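Local coordinates for choline binding protein PCPA (Streptococcus pneumoniae, PDB 4CP6) that is a pneumococcal vaccine antigen that probably attaches to cell-wall choline and presents a leucine-rich repeat domain at the surface, at residues S139-I144 / S156-S161; F183-N188 / L205-T210; L189-L194 / L212-V217. All coordinates share one frame; numbering follows the deposited sequence.

Interaction 1: residues S139-I144 / S156-S161; sequences SELEEI and SAFSFS
S139 and S161 meet hydroxyl to hydroxyl, and their first torsions set this up. In S139 chi1 is 82°, with OG held between the backbone N and the carbonyl carbon. In S161 chi1 is -67°, with OG beside its own backbone N. S139 OG donates to S161 OG at 2.8 Å. S161 OG passes its own proton back to the turn, to F158 O at 2.9 Å. The result is a short directed relay from one segment into the other. S139 OG is also an acceptor, taking the N-H of L141 at 3.3 Å from S139 OG; this closes an ST turn. F158 O is gripped twice, by S161 OG and S161 N, both from the same face of its carbonyl plane. The hydroxyl sits well above that plane, 43° out of it. The backbone bond closes a type II turn from F158 to S161. Beside the serines, S161 CA lies 3.4 Å from S139 O in a CA-H...O contact. A water donates to S139 O and, weakly, to F160 O. On the inner side the contact is apolar. L141 CD2 reaches the edge of the F158 ring, 3.9 Å from CE1. I144 CD1 comes to the same edge, near the ring plane, at 4.4 Å from F158 CE1. L141 and I144 also pack on I120 of strand 119-122, and the F158 ring meets F136. A buried apolar row, beside a serine-to-serine bond that links the two segments, fits the interior of a BspA-type leucine-rich repeat solenoid.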
loop_
_atom_site.group_PDB
_atom_site.type_symbol
_atom_site.label_atom_id
_atom_site.label_comp_id
_atom_site.label_asym_id
_atom_site.label_seq_id
_atom_site.Cartn_x
_atom_site.Cartn_y
_atom_site.Cartn_z
ATOM N N SER A 139 -9.119 -11.677 -4.200
ATOM C CA SER A 139 -9.474 -12.531 -5.323
ATOM C C SER A 139 -8.363 -13.537 -5.668
ATOM O O SER A 139 -7.191 -13.381 -5.254
ATOM C CB SER A 139 -9.816 -11.706 -6.554
ATOM O OG SER A 139 -8.636 -11.316 -7.234
ATOM N N GLU A 140 -8.741 -14.558 -6.459
ATOM C CA GLU A 140 -7.794 -15.561 -6.968
ATOM C C GLU A 140 -7.397 -15.239 -8.416
ATOM O O GLU A 140 -6.836 -16.081 -9.117
ATOM C CB GLU A 140 -8.423 -16.953 -6.899
ATOM C CG GLU A 140 -8.826 -17.330 -5.483
ATOM C CD GLU A 140 -9.214 -18.777 -5.265
ATOM O OE1 GLU A 140 -8.889 -19.634 -6.118
ATOM O OE2 GLU A 140 -9.836 -19.054 -4.216
ATOM N N LEU A 141 -7.648 -13.987 -8.854
ATOM C CA LEU A 141 -7.316 -13.539 -10.190
ATOM C C LEU A 141 -5.831 -13.750 -10.482
ATOM O O LEU A 141 -4.995 -13.417 -9.650
ATOM C CB LEU A 141 -7.614 -12.036 -10.250
ATOM C CG LEU A 141 -7.660 -11.310 -11.569
ATOM C CD1 LEU A 141 -8.699 -11.946 -12.512
ATOM C CD2 LEU A 141 -8.076 -9.853 -11.309
ATOM N N GLU A 142 -5.525 -14.291 -11.652
ATOM C CA GLU A 142 -4.141 -14.476 -12.050
ATOM C C GLU A 142 -3.737 -13.510 -13.111
ATOM O O GLU A 142 -2.575 -13.131 -13.151
ATOM C CB GLU A 142 -3.873 -15.920 -12.494
ATOM C CG GLU A 142 -4.121 -16.858 -11.325
ATOM C CD GLU A 142 -3.852 -18.319 -11.597
ATOM O OE1 GLU A 142 -3.603 -18.677 -12.769
ATOM O OE2 GLU A 142 -3.924 -19.113 -10.632
ATOM N N GLU A 143 -4.657 -13.154 -14.007
ATOM C CA GLU A 143 -4.372 -12.258 -15.125
ATOM C C GLU A 143 -5.584 -11.417 -15.456
ATOM O O GLU A 143 -6.711 -11.930 -15.484
ATOM C CB GLU A 143 -4.051 -13.085 -16.400
ATOM C CG GLU A 143 -2.678 -13.746 -16.401
ATOM C CD GLU A 143 -2.197 -14.277 -17.741
ATOM O OE1 GLU A 143 -2.968 -14.223 -18.726
ATOM O OE2 GLU A 143 -1.038 -14.747 -17.802
ATOM N N ILE A 144 -5.352 -10.138 -15.786
ATOM C CA ILE A 144 -6.418 -9.253 -16.231
ATOM C C ILE A 144 -5.820 -8.148 -17.076
ATOM O O ILE A 144 -4.753 -7.608 -16.742
ATOM C CB ILE A 144 -7.264 -8.675 -15.036
ATOM C CG1 ILE A 144 -8.588 -8.007 -15.514
ATOM C CG2 ILE A 144 -6.422 -7.685 -14.170
ATOM C CD1 ILE A 144 -9.559 -7.593 -14.378
ATOM N N SER A 156 -8.170 -0.107 -2.523
ATOM C CA SER A 156 -7.949 -1.525 -2.258
ATOM C C SER A 156 -8.594 -2.417 -3.325
ATOM O O SER A 156 -8.931 -3.577 -3.035
ATOM C CB SER A 156 -8.469 -1.877 -0.861
ATOM O OG SER A 156 -7.663 -1.212 0.103
ATOM N N ALA A 157 -8.731 -1.910 -4.566
ATOM C CA ALA A 157 -9.450 -2.700 -5.579
ATOM C C ALA A 157 -8.911 -4.087 -5.829
ATOM O O ALA A 157 -9.713 -5.000 -6.039
ATOM C CB ALA A 157 -9.534 -1.940 -6.905
ATOM N N PHE A 158 -7.592 -4.288 -5.816
ATOM C CA PHE A 158 -7.027 -5.620 -6.060
ATOM C C PHE A 158 -6.270 -6.129 -4.853
ATOM O O PHE A 158 -5.587 -7.143 -4.951
ATOM C CB PHE A 158 -6.091 -5.614 -7.304
ATOM C CG PHE A 158 -6.828 -5.309 -8.580
ATOM C CD1 PHE A 158 -7.476 -6.319 -9.285
ATOM C CD2 PHE A 158 -6.948 -4.000 -9.039
ATOM C CE1 PHE A 158 -8.200 -6.038 -10.447
ATOM C CE2 PHE A 158 -7.687 -3.712 -10.200
ATOM C CZ PHE A 158 -8.325 -4.737 -10.883
ATOM N N SER A 159 -6.397 -5.449 -3.710
ATOM C CA SER A 159 -5.653 -5.789 -2.515
ATOM C C SER A 159 -5.827 -7.255 -2.168
ATOM O O SER A 159 -6.956 -7.778 -2.183
ATOM C CB SER A 159 -6.108 -4.915 -1.355
ATOM O OG SER A 159 -5.377 -5.205 -0.170
ATOM N N PHE A 160 -4.723 -7.910 -1.806
ATOM C CA PHE A 160 -4.724 -9.304 -1.356
ATOM C C PHE A 160 -5.071 -10.298 -2.469
ATOM O O PHE A 160 -5.442 -11.446 -2.174
ATOM C CB PHE A 160 -5.604 -9.489 -0.107
ATOM C CG PHE A 160 -4.810 -9.658 1.161
ATOM C CD1 PHE A 160 -4.006 -10.776 1.352
ATOM C CD2 PHE A 160 -4.893 -8.723 2.179
ATOM C CE1 PHE A 160 -3.263 -10.933 2.535
ATOM C CE2 PHE A 160 -4.145 -8.873 3.351
ATOM C CZ PHE A 160 -3.363 -9.992 3.528
ATOM N N SER A 161 -4.927 -9.886 -3.739
ATOM C CA SER A 161 -5.043 -10.811 -4.869
ATOM C C SER A 161 -3.660 -11.481 -4.995
ATOM O O SER A 161 -2.816 -11.059 -5.791
ATOM C CB SER A 161 -5.439 -10.076 -6.151
ATOM O OG SER A 161 -6.755 -9.558 -6.043
HETATM O O HOH W 1 -5.546 -14.557 -3.276
#

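Interaction 2: residues F183-N188 / L205-T210; sequences FANLSN and LFRLTT
T209 OG1 touches the 183-188 backbone at two points. It donates to F183 O at 2.8 Å, in the carbonyl plane and on a lone pair. It accepts the N-H of L186 at 2.9 Å from L186 N, and this bond is nearly straight at 168°. One hydroxyl thus ties together both ends of the F183-L186 bend. Chi1 of -73° serves this grip: OG1 lies beside the T209 backbone N, while CG2 packs 3.8 Å from L186 CB. Backbone bonds flank the hydroxyl. F183 N donates to L205 O, N185 N to R207 O at 2.8 Å, and T210 N to L186 O at 3.0 Å. The 205-210 side is shaped by a type II turn, closed by T209 N to F206 O.

Towards the interior, F183 lies alongside L205 and F206. Its CD2 is 3.7 Å from F206 CE1 and 3.8 Å from L205 CD1. The two phenylalanine planes are 26° apart but slid past each other, and the rings barely overlap. L205 CG covers one face of the F206 ring, and Y241 stacks on that ring too.

On the outer side, L208 CB lies 3.4 Å from N185 OD1. Two waters bridge the N185 amide to R207 NH1, one of them held weakly by NH1. N185 ND2 also bonds S159 OG, and R207 NE bonds Y263 OH. Further waters link L186 O to L208 O and S187 to T210 OG1. Stacked loops with phenylalanines turned inward, a threonine hydroxyl bonding the neighbouring backbone and an asparagine reaching the next loop are in keeping with successive turns of a leucine-rich repeat solenoid.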
loop_
_atom_site.group_PDB
_atom_site.type_symbol
_atom_site.label_atom_id
_atom_site.label_comp_id
_atom_site.label_asym_id
_atom_site.label_seq_id
_atom_site.Cartn_x
_atom_site.Cartn_y
_atom_site.Cartn_z
ATOM N N PHE A 183 -3.075 -1.792 -5.093
ATOM C CA PHE A 183 -2.189 -2.912 -5.436
ATOM C C PHE A 183 -1.421 -3.375 -4.214
ATOM O O PHE A 183 -0.240 -3.745 -4.315
ATOM C CB PHE A 183 -1.215 -2.471 -6.561
ATOM C CG PHE A 183 -1.885 -1.921 -7.802
ATOM C CD1 PHE A 183 -2.946 -2.594 -8.398
ATOM C CD2 PHE A 183 -1.446 -0.732 -8.379
ATOM C CE1 PHE A 183 -3.598 -2.052 -9.522
ATOM C CE2 PHE A 183 -2.064 -0.227 -9.533
ATOM C CZ PHE A 183 -3.140 -0.878 -10.079
ATOM N N ALA A 184 -2.110 -3.373 -3.059
ATOM C CA ALA A 184 -1.516 -3.754 -1.784
ATOM C C ALA A 184 -1.627 -5.267 -1.543
ATOM O O ALA A 184 -2.488 -5.953 -2.119
ATOM C CB ALA A 184 -2.241 -3.008 -0.672
ATOM N N ASN A 185 -0.742 -5.791 -0.676
ATOM C CA ASN A 185 -0.779 -7.205 -0.249
ATOM C C ASN A 185 -0.684 -8.191 -1.389
ATOM O O ASN A 185 -1.314 -9.277 -1.324
ATOM C CB ASN A 185 -2.049 -7.502 0.597
ATOM C CG ASN A 185 -2.158 -6.577 1.773
ATOM O OD1 ASN A 185 -1.420 -6.727 2.750
ATOM N ND2 ASN A 185 -3.038 -5.566 1.666
ATOM N N LEU A 186 0.086 -7.842 -2.433
ATOM C CA LEU A 186 0.264 -8.756 -3.548
ATOM C C LEU A 186 1.513 -9.602 -3.381
ATOM O O LEU A 186 2.481 -9.154 -2.775
ATOM C CB LEU A 186 0.317 -8.024 -4.877
ATOM C CG LEU A 186 -0.874 -7.089 -5.191
ATOM C CD1 LEU A 186 -0.688 -6.360 -6.552
ATOM C CD2 LEU A 186 -2.225 -7.796 -5.136
ATOM N N SER A 187 1.519 -10.809 -3.969
ATOM C CA SER A 187 2.627 -11.742 -3.754
ATOM C C SER A 187 3.225 -12.285 -5.038
ATOM O O SER A 187 4.292 -12.906 -4.963
ATOM C CB SER A 187 2.136 -12.946 -2.944
ATOM O OG SER A 187 1.584 -12.554 -1.700
ATOM N N ASN A 188 2.571 -12.101 -6.197
ATOM C CA ASN A 188 3.042 -12.696 -7.442
ATOM C C ASN A 188 3.107 -11.738 -8.609
ATOM O O ASN A 188 3.288 -12.191 -9.749
ATOM C CB ASN A 188 2.166 -13.916 -7.796
ATOM C CG ASN A 188 2.553 -15.113 -6.968
ATOM O OD1 ASN A 188 1.895 -15.459 -5.991
ATOM N ND2 ASN A 188 3.717 -15.666 -7.242
ATOM N N LEU A 205 0.067 2.644 -2.227
ATOM C CA LEU A 205 -0.448 1.910 -3.370
ATOM C C LEU A 205 -0.043 0.457 -3.390
ATOM O O LEU A 205 -0.825 -0.382 -3.845
ATOM C CB LEU A 205 0.014 2.609 -4.660
ATOM C CG LEU A 205 -0.525 2.109 -5.964
ATOM C CD1 LEU A 205 -2.053 2.122 -6.002
ATOM C CD2 LEU A 205 -0.013 2.969 -7.114
ATOM N N PHE A 206 1.182 0.184 -2.921
ATOM C CA PHE A 206 1.752 -1.151 -2.936
ATOM C C PHE A 206 1.976 -1.681 -1.512
ATOM O O PHE A 206 2.827 -2.548 -1.313
ATOM C CB PHE A 206 3.075 -1.108 -3.704
ATOM C CG PHE A 206 2.897 -0.576 -5.110
ATOM C CD1 PHE A 206 2.300 -1.351 -6.090
ATOM C CD2 PHE A 206 3.366 0.686 -5.463
ATOM C CE1 PHE A 206 2.129 -0.860 -7.391
ATOM C CE2 PHE A 206 3.199 1.174 -6.771
ATOM C CZ PHE A 206 2.605 0.379 -7.727
ATOM N N ARG A 207 1.226 -1.182 -0.523
ATOM C CA ARG A 207 1.450 -1.555 0.871
ATOM C C ARG A 207 1.550 -3.060 1.052
ATOM O O ARG A 207 0.655 -3.769 0.640
ATOM C CB ARG A 207 0.326 -0.986 1.742
ATOM C CG ARG A 207 0.450 -1.378 3.224
ATOM C CD ARG A 207 -0.675 -0.791 4.088
ATOM N NE ARG A 207 -0.578 -1.302 5.462
ATOM C CZ ARG A 207 -1.058 -2.467 5.895
ATOM N NH1 ARG A 207 -1.709 -3.272 5.072
ATOM N NH2 ARG A 207 -0.869 -2.842 7.149
ATOM N N LEU A 208 2.630 -3.546 1.691
ATOM C CA LEU A 208 2.853 -4.963 2.016
ATOM C C LEU A 208 3.003 -5.868 0.803
ATOM O O LEU A 208 3.134 -7.091 0.966
ATOM C CB LEU A 208 1.769 -5.501 2.968
ATOM C CG LEU A 208 1.611 -4.856 4.369
ATOM C CD1 LEU A 208 0.782 -5.752 5.289
ATOM C CD2 LEU A 208 2.902 -4.554 5.050
ATOM N N THR A 209 3.087 -5.294 -0.405
ATOM C CA THR A 209 3.368 -6.104 -1.586
ATOM C C THR A 209 4.850 -6.562 -1.569
ATOM O O THR A 209 5.730 -5.806 -1.159
ATOM C CB THR A 209 2.965 -5.328 -2.832
ATOM O OG1 THR A 209 1.537 -5.345 -2.823
ATOM C CG2 THR A 209 3.460 -5.985 -4.133
ATOM N N THR A 210 5.093 -7.816 -1.988
ATOM C CA THR A 210 6.409 -8.427 -1.838
ATOM C C THR A 210 7.024 -8.910 -3.138
ATOM O O THR A 210 8.084 -9.544 -3.091
ATOM C CB THR A 210 6.271 -9.638 -0.894
ATOM O OG1 THR A 210 5.280 -10.534 -1.415
ATOM C CG2 THR A 210 5.912 -9.238 0.537
HETATM O O HOH W 2 -2.565 -6.259 5.263
HETATM O O HOH W 3 -3.580 -3.174 3.200
HETATM O O HOH W 4 1.884 -9.353 0.354
HETATM O O HOH W 5 6.026 -12.714 -2.837
HETATM O O HOH W 6 3.263 -11.543 0.128
#

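Interaction 3: residues L189-L194 / L212-V217; sequences LEKLTL and LKHVDV
K191 lies against the H214 ring, and its chain can be followed outward. CB sits over one ring face, 3.9 Å from the ring centroid and 25° off the normal, a CH-pi contact. It is offset toward the rim, with H214 NE2 the closest ring atom. Chi1 of 63° places CG between the backbone N and the carbonyl carbon. Beyond CG the chain is extended, and CD still touches the ring, 3.8 Å from H214 NE2. NZ continues past the ring, 5.4 Å from H214 NE2 and not in contact. The two side chains lie side by side. D216 CG meets the imidazole at its edge, in plane.

E190 and K213 run side by side in the exposed turns ahead of the strands. E190 OE2 forms a long salt bridge to K213 NZ at 3.4 Å. Between the same two residues, K213 N donates almost straight to E190 O at 2.8 Å. Strands 191-194 and 214-217 pair in parallel, their axes 19° apart. D216 N donates to L192 O, and D216 O accepts from L194 N at 2.9 Å. T193 OG1 lies beside D216 CB on the same face as K191 and H214.

The other face, of L192, L194, V215 and V217, is apolar. L194 packs on V215 and V217. L189 and L212 continue this apolar layer from the preceding turns, with L212 CD2 4.2 Å from L189 CG. L192 and L212 both reach F206, and L194 and V217 reach L231. The pair is therefore two-sided. Leucine and valine face the interior of the solenoid. K191, H214, T193 and D216 lie on the outer face. In the exposed turns, solvent would probably weaken the E190-K213 attraction, and the backbone bonds give the firmer hold.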
loop_
_atom_site.group_PDB
_atom_site.type_symbol
_atom_site.label_atom_id
_atom_site.label_comp_id
_atom_site.label_asym_id
_atom_site.label_seq_id
_atom_site.Cartn_x
_atom_site.Cartn_y
_atom_site.Cartn_z
ATOM N N LEU A 189 2.958 -10.422 -8.354
ATOM C CA LEU A 189 2.990 -9.427 -9.429
ATOM C C LEU A 189 4.404 -8.837 -9.537
ATOM O O LEU A 189 4.846 -8.104 -8.656
ATOM C CB LEU A 189 1.996 -8.296 -9.135
ATOM C CG LEU A 189 1.837 -7.260 -10.287
ATOM C CD1 LEU A 189 1.219 -7.879 -11.560
ATOM C CD2 LEU A 189 1.033 -6.065 -9.833
ATOM N N GLU A 190 5.121 -9.177 -10.601
ATOM C CA GLU A 190 6.511 -8.746 -10.689
ATOM C C GLU A 190 6.723 -7.415 -11.386
ATOM O O GLU A 190 7.783 -6.799 -11.228
ATOM C CB GLU A 190 7.366 -9.830 -11.371
ATOM C CG GLU A 190 7.314 -11.149 -10.604
ATOM C CD GLU A 190 8.343 -12.194 -10.997
ATOM O OE1 GLU A 190 8.341 -12.624 -12.172
ATOM O OE2 GLU A 190 9.111 -12.629 -10.109
ATOM N N LYS A 191 5.744 -6.960 -12.147
ATOM C CA LYS A 191 5.899 -5.686 -12.852
ATOM C C LYS A 191 4.563 -5.088 -13.128
ATOM O O LYS A 191 3.543 -5.798 -13.146
ATOM C CB LYS A 191 6.702 -5.876 -14.163
ATOM C CG LYS A 191 6.030 -6.775 -15.205
ATOM C CD LYS A 191 6.972 -7.068 -16.382
ATOM C CE LYS A 191 6.236 -7.670 -17.566
ATOM N NZ LYS A 191 7.185 -8.177 -18.609
ATOM N N LEU A 192 4.558 -3.769 -13.354
ATOM C CA LEU A 192 3.372 -2.993 -13.672
ATOM C C LEU A 192 3.837 -1.805 -14.499
ATOM O O LEU A 192 4.901 -1.265 -14.208
ATOM C CB LEU A 192 2.714 -2.499 -12.341
ATOM C CG LEU A 192 1.432 -1.692 -12.440
ATOM C CD1 LEU A 192 0.265 -2.567 -12.911
ATOM C CD2 LEU A 192 1.098 -1.055 -11.116
ATOM N N THR A 193 3.043 -1.392 -15.507
ATOM C CA THR A 193 3.310 -0.179 -16.281
ATOM C C THR A 193 2.142 0.764 -16.133
ATOM O O THR A 193 1.017 0.441 -16.570
ATOM C CB THR A 193 3.513 -0.482 -17.749
ATOM O OG1 THR A 193 4.625 -1.364 -17.877
ATOM C CG2 THR A 193 3.802 0.800 -18.560
ATOM N N LEU A 194 2.410 1.957 -15.576
ATOM C CA LEU A 194 1.364 2.963 -15.442
ATOM C C LEU A 194 1.130 3.656 -16.790
ATOM O O LEU A 194 2.067 4.216 -17.365
ATOM C CB LEU A 194 1.712 4.022 -14.367
ATOM C CG LEU A 194 1.912 3.501 -12.941
ATOM C CD1 LEU A 194 2.306 4.641 -12.008
ATOM C CD2 LEU A 194 0.637 2.830 -12.421
ATOM N N LEU A 212 7.104 -7.012 -6.528
ATOM C CA LEU A 212 7.494 -6.133 -7.641
ATOM C C LEU A 212 8.986 -5.981 -7.815
ATOM O O LEU A 212 9.696 -5.724 -6.843
ATOM C CB LEU A 212 6.842 -4.754 -7.499
ATOM C CG LEU A 212 5.334 -4.752 -7.734
ATOM C CD1 LEU A 212 4.677 -3.513 -7.087
ATOM C CD2 LEU A 212 5.013 -4.789 -9.225
ATOM N N LYS A 213 9.450 -6.103 -9.076
ATOM C CA LYS A 213 10.855 -5.852 -9.403
ATOM C C LYS A 213 11.009 -4.464 -10.030
ATOM O O LYS A 213 12.058 -3.834 -9.891
ATOM C CB LYS A 213 11.348 -6.922 -10.396
ATOM C CG LYS A 213 11.439 -8.301 -9.776
ATOM C CD LYS A 213 11.844 -9.367 -10.811
ATOM C CE LYS A 213 11.924 -10.721 -10.132
ATOM N NZ LYS A 213 12.310 -11.795 -11.094
ATOM N N HIS A 214 9.963 -3.996 -10.719
ATOM C CA HIS A 214 10.023 -2.693 -11.362
ATOM C C HIS A 214 8.622 -2.190 -11.645
ATOM O O HIS A 214 7.699 -2.958 -11.938
ATOM C CB HIS A 214 10.936 -2.669 -12.640
ATOM C CG HIS A 214 10.539 -3.611 -13.733
ATOM N ND1 HIS A 214 10.982 -4.928 -13.752
ATOM C CD2 HIS A 214 9.814 -3.381 -14.855
ATOM C CE1 HIS A 214 10.473 -5.468 -14.854
ATOM N NE2 HIS A 214 9.768 -4.579 -15.554
ATOM N N VAL A 215 8.456 -0.887 -11.468
ATOM C CA VAL A 215 7.218 -0.178 -11.805
ATOM C C VAL A 215 7.630 0.769 -12.932
ATOM O O VAL A 215 8.483 1.633 -12.726
ATOM C CB VAL A 215 6.593 0.579 -10.602
ATOM C CG1 VAL A 215 5.361 1.368 -11.065
ATOM C CG2 VAL A 215 6.233 -0.391 -9.463
ATOM N N ASP A 216 7.072 0.565 -14.117
ATOM C CA ASP A 216 7.366 1.391 -15.300
ATOM C C ASP A 216 6.293 2.458 -15.485
ATOM O O ASP A 216 5.183 2.324 -14.957
ATOM C CB ASP A 216 7.434 0.504 -16.566
ATOM C CG ASP A 216 8.520 -0.554 -16.587
ATOM O OD1 ASP A 216 9.298 -0.617 -15.628
ATOM O OD2 ASP A 216 8.583 -1.322 -17.574
ATOM N N VAL A 217 6.632 3.525 -16.213
ATOM C CA VAL A 217 5.709 4.618 -16.485
ATOM C C VAL A 217 5.760 4.869 -17.984
ATOM O O VAL A 217 6.860 5.084 -18.538
ATOM C CB VAL A 217 6.086 5.888 -15.705
ATOM C CG1 VAL A 217 5.215 7.062 -16.135
ATOM C CG2 VAL A 217 5.962 5.677 -14.205
#

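In the fold
The three contacts follow the stacking of the leucine-rich repeats. Interaction 1 comes first along the chain, and its loop 156-161 stacks on 183-188 of interaction 2. Their centres are 10 Å apart. F160 N lies 3.0 Å from A184 O, a probable hydrogen bond between the stacked loops. Interactions 2 and 3 alternate along the chain: 183-188 runs directly into 189-194, and 205-210 is followed closely by 212-217. Their centres are 11 Å apart. They share one interior, where F206 CD1 meets L212 CD1 at 3.4 Å and F183 CE2 meets L192 CD2 at 3.6 Å. Interactions 1 and 3 do not touch; their nearest atoms are about 6 Å apart.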